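Local coordinates for Two-component insecticidal protein 16 kDa unit (Alcaligenes faecalis, PDB 5V3S), which is the aegerolysin-family 16 kDa unit of a two-component insecticidal protein that kills corn rootworm, at residues 36-40 / 41-45; 51-54 / 55-59. One frame throughout, in Å; residues are numbered along the deposited sequence.

Contact 1. Residues 36-40 / 41-45; sequences AYLRW and GKFHV
Leu38 lies over one face of the Phe43 ring at the corner where the chain leaves strand 31-38 of one sheet and enters strand 40-44 of the other. The short axes of 36-38 and 42-44 lie at 130°. A classic beta bulge marks the corner: Arg39 and Trp40 both pair with Glu84. From its CB, which points across the turn, Leu38 places CG anti to the carbonyl carbon, beside the backbone N (chi1 -68°), which swings the branch point over the ring, with Leu38 CG 3.6 Å from Phe43 CE2. The two methyls divide. Leu38 CD1 makes a CH-pi contact 3.8 Å from the Phe43 ring centroid, 20° off the normal, and also packs against the Lys42-Phe43 peptide, 3.4 Å from Lys42 C and Phe43 N. Leu38 CD2 touches the far end of the ring, 3.8 Å from Phe43 CZ. Ala36 CB adds a looser apolar contact, 4.3 Å from Phe43 CE2. Trp101 of strand 94-103, in the sheet that the chain is leaving, touches both Leu38 and Phe43. Dispersion and ring-face CH-pi packing hold the contact; backbone bonding runs instead to neighbouring strands, as between Lys42 and Cys74, while Lys42 NZ is engaged by Glu77.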
loop_
_atom_site.group_PDB
_atom_site.type_symbol
_atom_site.label_atom_id
_atom_site.label_comp_id
_atom_site.label_asym_id
_atom_site.label_seq_id
_atom_site.Cartn_x
_atom_site.Cartn_y
_atom_site.Cartn_z
ATOM N N ALA A 36 5.925 2.191 -7.179
ATOM C CA ALA A 36 6.132 1.093 -6.230
ATOM C C ALA A 36 7.602 0.621 -6.217
ATOM O O ALA A 36 8.221 0.447 -7.274
ATOM C CB ALA A 36 5.208 -0.100 -6.570
ATOM N N TYR A 37 8.137 0.383 -5.001
ATOM C CA TYR A 37 9.459 -0.134 -4.849
ATOM C C TYR A 37 9.566 -0.928 -3.590
ATOM O O TYR A 37 8.742 -0.827 -2.683
ATOM C CB TYR A 37 10.462 1.045 -4.827
ATOM C CG TYR A 37 10.418 1.814 -3.562
ATOM C CD1 TYR A 37 9.489 2.791 -3.337
ATOM C CD2 TYR A 37 11.326 1.528 -2.497
ATOM C CE1 TYR A 37 9.391 3.468 -2.156
ATOM C CE2 TYR A 37 11.246 2.239 -1.322
ATOM C CZ TYR A 37 10.232 3.181 -1.149
ATOM O OH TYR A 37 10.085 3.836 0.024
ATOM N N LEU A 38 10.650 -1.706 -3.507
ATOM C CA LEU A 38 10.977 -2.369 -2.289
ATOM C C LEU A 38 12.459 -2.225 -2.132
ATOM O O LEU A 38 13.220 -2.375 -3.075
ATOM C CB LEU A 38 10.621 -3.892 -2.254
ATOM C CG LEU A 38 9.177 -4.395 -2.254
ATOM C CD1 LEU A 38 9.065 -5.846 -2.620
ATOM C CD2 LEU A 38 8.464 -4.150 -0.964
ATOM N N ARG A 39 12.831 -2.087 -0.871
ATOM C CA ARG A 39 14.221 -2.217 -0.417
ATOM C C ARG A 39 14.482 -3.565 0.226
ATOM O O ARG A 39 15.586 -4.091 0.117
ATOM C CB ARG A 39 14.480 -1.163 0.612
ATOM C CG ARG A 39 14.701 0.209 0.065
ATOM C CD ARG A 39 14.720 1.201 1.246
ATOM N NE ARG A 39 15.087 2.542 0.787
ATOM C CZ ARG A 39 15.137 3.633 1.553
ATOM N NH1 ARG A 39 14.822 3.594 2.884
ATOM N NH2 ARG A 39 15.539 4.750 0.987
ATOM N N TRP A 40 13.495 -4.136 0.865
ATOM C CA TRP A 40 13.577 -5.497 1.429
ATOM C C TRP A 40 12.284 -6.228 1.174
ATOM O O TRP A 40 11.191 -5.602 1.190
ATOM C CB TRP A 40 13.798 -5.431 2.921
ATOM C CG TRP A 40 15.086 -4.834 3.286
ATOM C CD1 TRP A 40 15.314 -3.552 3.620
ATOM C CD2 TRP A 40 16.371 -5.513 3.378
ATOM N NE1 TRP A 40 16.642 -3.353 3.895
ATOM C CE2 TRP A 40 17.319 -4.538 3.761
ATOM C CE3 TRP A 40 16.792 -6.825 3.161
ATOM C CZ2 TRP A 40 18.685 -4.826 3.923
ATOM C CZ3 TRP A 40 18.183 -7.145 3.358
ATOM C CH2 TRP A 40 19.097 -6.130 3.730
ATOM N N GLY A 41 12.402 -7.537 1.002
ATOM C CA GLY A 41 11.327 -8.440 0.775
ATOM C C GLY A 41 10.875 -8.550 -0.648
ATOM O O GLY A 41 11.582 -8.159 -1.600
ATOM N N LYS A 42 9.664 -9.061 -0.817
ATOM C CA LYS A 42 9.096 -9.260 -2.119
ATOM C C LYS A 42 7.612 -8.868 -2.170
ATOM O O LYS A 42 6.966 -8.790 -1.147
ATOM C CB LYS A 42 9.212 -10.753 -2.532
ATOM C CG LYS A 42 8.425 -11.688 -1.630
ATOM C CD LYS A 42 8.645 -13.183 -2.055
ATOM C CE LYS A 42 7.859 -14.141 -1.141
ATOM N NZ LYS A 42 8.077 -15.546 -1.632
ATOM N N PHE A 43 7.133 -8.531 -3.347
ATOM C CA PHE A 43 5.739 -8.363 -3.584
ATOM C C PHE A 43 5.238 -9.720 -4.039
ATOM O O PHE A 43 6.002 -10.523 -4.581
ATOM C CB PHE A 43 5.459 -7.318 -4.695
ATOM C CG PHE A 43 5.624 -5.839 -4.255
ATOM C CD1 PHE A 43 4.858 -5.312 -3.279
ATOM C CD2 PHE A 43 6.461 -5.012 -4.954
ATOM C CE1 PHE A 43 4.990 -4.001 -2.897
ATOM C CE2 PHE A 43 6.587 -3.684 -4.618
ATOM C CZ PHE A 43 5.843 -3.182 -3.574
ATOM N N HIS A 44 3.950 -9.942 -3.845
ATOM C CA HIS A 44 3.290 -11.167 -4.241
ATOM C C HIS A 44 1.766 -10.997 -4.344
ATOM O O HIS A 44 1.121 -10.054 -3.781
ATOM C CB HIS A 44 3.614 -12.368 -3.291
ATOM C CG HIS A 44 3.092 -12.165 -1.924
ATOM N ND1 HIS A 44 1.780 -12.480 -1.592
ATOM C CD2 HIS A 44 3.623 -11.589 -0.840
ATOM C CE1 HIS A 44 1.557 -12.131 -0.353
ATOM N NE2 HIS A 44 2.653 -11.575 0.124
ATOM N N VAL A 45 1.219 -11.970 -5.052
ATOM C CA VAL A 45 -0.221 -12.023 -5.331
ATOM C C VAL A 45 -0.879 -12.137 -3.976
ATOM O O VAL A 45 -0.466 -12.971 -3.136
ATOM C CB VAL A 45 -0.619 -13.220 -6.285
ATOM C CG1 VAL A 45 -2.139 -13.358 -6.366
ATOM C CG2 VAL A 45 -0.018 -13.040 -7.662
#

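Contact 2. Residues 51-54 / 55-59; sequences KEIS and PSQIN
The N-terminal cap of the short, weakly bonded helix 55-58 joins it to the edge strand 52-53, with Ser54 before the helix and Gln57 as its third residue. Ser54 N donates to Gln57 OE1 at 3.0 Å with an N-H...O angle of 161°, the bond that makes one half of a capping box. Ser54 to Gln57 also form a beta turn: Gln57 N donates to Ser54 O at 3.0 Å, coming from above the carbonyl plane, 58° out of it. Pro55, which has no N-H to place, occupies the first position after Ser54. The Gln57 side chain runs back against the chain direction: CG stands beside the backbone N (chi1 -65°) and the chain is extended beyond it, carrying the amide oxygen to the backbone of Ser54. The same oxygen accepts from a water that also donates to Glu52 O, which links the side chain directly to Ser54 and through water to Glu52 of the strand. Gln57 OE1 also lies 3.2 Å from Ile53 CA, beside its CB, where the two side chains slant across each other. Ser54 OG and Ser56 OG share a hydrogen bond of 2.9 Å. On the inward side, Ile58 packs on Phe43, Ile71 and Tyr69, so the helix is anchored on the sheet by its buried residue while Ser56 and Gln57 are exposed. Ile53 joins this apolar side, crossing Ile58 at about a right angle, with Ile53 CD1 4.0 Å from Ile58 CG1.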
loop_
_atom_site.group_PDB
_atom_site.type_symbol
_atom_site.label_atom_id
_atom_site.label_comp_id
_atom_site.label_asym_id
_atom_site.label_seq_id
_atom_site.Cartn_x
_atom_site.Cartn_y
_atom_site.Cartn_z
ATOM N N LYS A 51 3.681 -16.687 -4.786
ATOM C CA LYS A 51 3.551 -16.209 -6.138
ATOM C C LYS A 51 4.047 -14.721 -6.245
ATOM O O LYS A 51 3.251 -13.799 -6.115
ATOM C CB LYS A 51 2.089 -16.323 -6.646
ATOM C CG LYS A 51 1.612 -17.731 -7.135
ATOM C CD LYS A 51 0.103 -17.730 -7.418
ATOM C CE LYS A 51 -0.286 -18.633 -8.597
ATOM N NZ LYS A 51 0.014 -20.101 -8.486
ATOM N N GLU A 52 5.337 -14.552 -6.475
ATOM C CA GLU A 52 6.002 -13.211 -6.481
ATOM C C GLU A 52 5.616 -12.456 -7.729
ATOM O O GLU A 52 5.430 -13.074 -8.804
ATOM C CB GLU A 52 7.544 -13.316 -6.403
ATOM C CG GLU A 52 8.322 -12.013 -6.674
ATOM C CD GLU A 52 9.827 -12.024 -6.315
ATOM O OE1 GLU A 52 10.378 -13.136 -6.169
ATOM O OE2 GLU A 52 10.450 -10.924 -6.188
ATOM N N ILE A 53 5.422 -11.154 -7.588
ATOM C CA ILE A 53 5.226 -10.251 -8.703
ATOM C C ILE A 53 6.266 -9.095 -8.497
ATOM O O ILE A 53 6.705 -8.780 -7.356
ATOM C CB ILE A 53 3.764 -9.700 -8.817
ATOM C CG1 ILE A 53 3.428 -8.779 -7.633
ATOM C CG2 ILE A 53 2.776 -10.845 -8.981
ATOM C CD1 ILE A 53 1.992 -8.203 -7.604
ATOM N N SER A 54 6.561 -8.396 -9.564
ATOM C CA SER A 54 7.513 -7.332 -9.497
ATOM C C SER A 54 6.825 -6.006 -9.248
ATOM O O SER A 54 5.604 -5.860 -9.568
ATOM C CB SER A 54 8.318 -7.304 -10.809
ATOM O OG SER A 54 7.407 -6.997 -11.845
ATOM N N PRO A 55 7.592 -4.985 -8.827
ATOM C CA PRO A 55 7.100 -3.582 -8.808
ATOM C C PRO A 55 6.466 -3.183 -10.099
ATOM O O PRO A 55 5.432 -2.462 -10.071
ATOM C CB PRO A 55 8.372 -2.765 -8.505
ATOM C CG PRO A 55 9.125 -3.718 -7.632
ATOM C CD PRO A 55 8.928 -5.090 -8.201
ATOM N N SER A 56 7.099 -3.617 -11.212
ATOM C CA SER A 56 6.585 -3.237 -12.512
ATOM C C SER A 56 5.145 -3.748 -12.820
ATOM O O SER A 56 4.381 -3.101 -13.569
ATOM C CB SER A 56 7.604 -3.558 -13.610
ATOM O OG SER A 56 7.775 -4.968 -13.845
ATOM N N GLN A 57 4.781 -4.885 -12.245
ATOM C CA GLN A 57 3.413 -5.415 -12.348
ATOM C C GLN A 57 2.359 -4.647 -11.538
ATOM O O GLN A 57 1.187 -4.662 -11.928
ATOM C CB GLN A 57 3.368 -6.865 -11.955
ATOM C CG GLN A 57 4.184 -7.681 -12.975
ATOM C CD GLN A 57 4.198 -9.115 -12.622
ATOM O OE1 GLN A 57 5.062 -9.568 -11.823
ATOM N NE2 GLN A 57 3.165 -9.839 -13.062
ATOM N N ILE A 58 2.812 -3.939 -10.505
ATOM C CA ILE A 58 1.965 -3.019 -9.737
ATOM C C ILE A 58 1.849 -1.644 -10.423
ATOM O O ILE A 58 0.730 -1.099 -10.578
ATOM C CB ILE A 58 2.528 -2.893 -8.334
ATOM C CG1 ILE A 58 2.391 -4.205 -7.624
ATOM C CG2 ILE A 58 1.789 -1.866 -7.497
ATOM C CD1 ILE A 58 3.244 -4.245 -6.380
ATOM N N ASN A 59 3.016 -1.081 -10.802
ATOM C CA ASN A 59 3.044 0.227 -11.359
ATOM C C ASN A 59 2.210 0.320 -12.627
ATOM O O ASN A 59 2.270 -0.576 -13.493
ATOM C CB ASN A 59 4.486 0.638 -11.615
ATOM C CG ASN A 59 5.180 0.985 -10.357
ATOM O OD1 ASN A 59 4.513 1.231 -9.345
ATOM N ND2 ASN A 59 6.473 0.776 -10.321
HETATM O O HOH W 1 5.428 -12.524 -11.675
#

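How the contacts relate
Contacts 1 and 2 follow in series along the chain, their centres about 8 Å apart, on the same side of the molecule's centre. Strands 40-44 and 52-53 are antiparallel neighbours in one sheet: Phe43 and Ile53 share backbone bonding, and Val45 N lies 2.9 Å from Lys51 O, a probable hydrogen bond. On the 36-38 side, Ala36 N reaches Asn59 OD1 at 2.8 Å, also probably bonded, so Asn59, just after the helix of contact 2, is tied back to the first strand of contact 1. Phe43 is the shared element, since Ile53, Pro55 and Ile58 all touch it. Ala36 O packs on Pro55 CB at 3.4 Å.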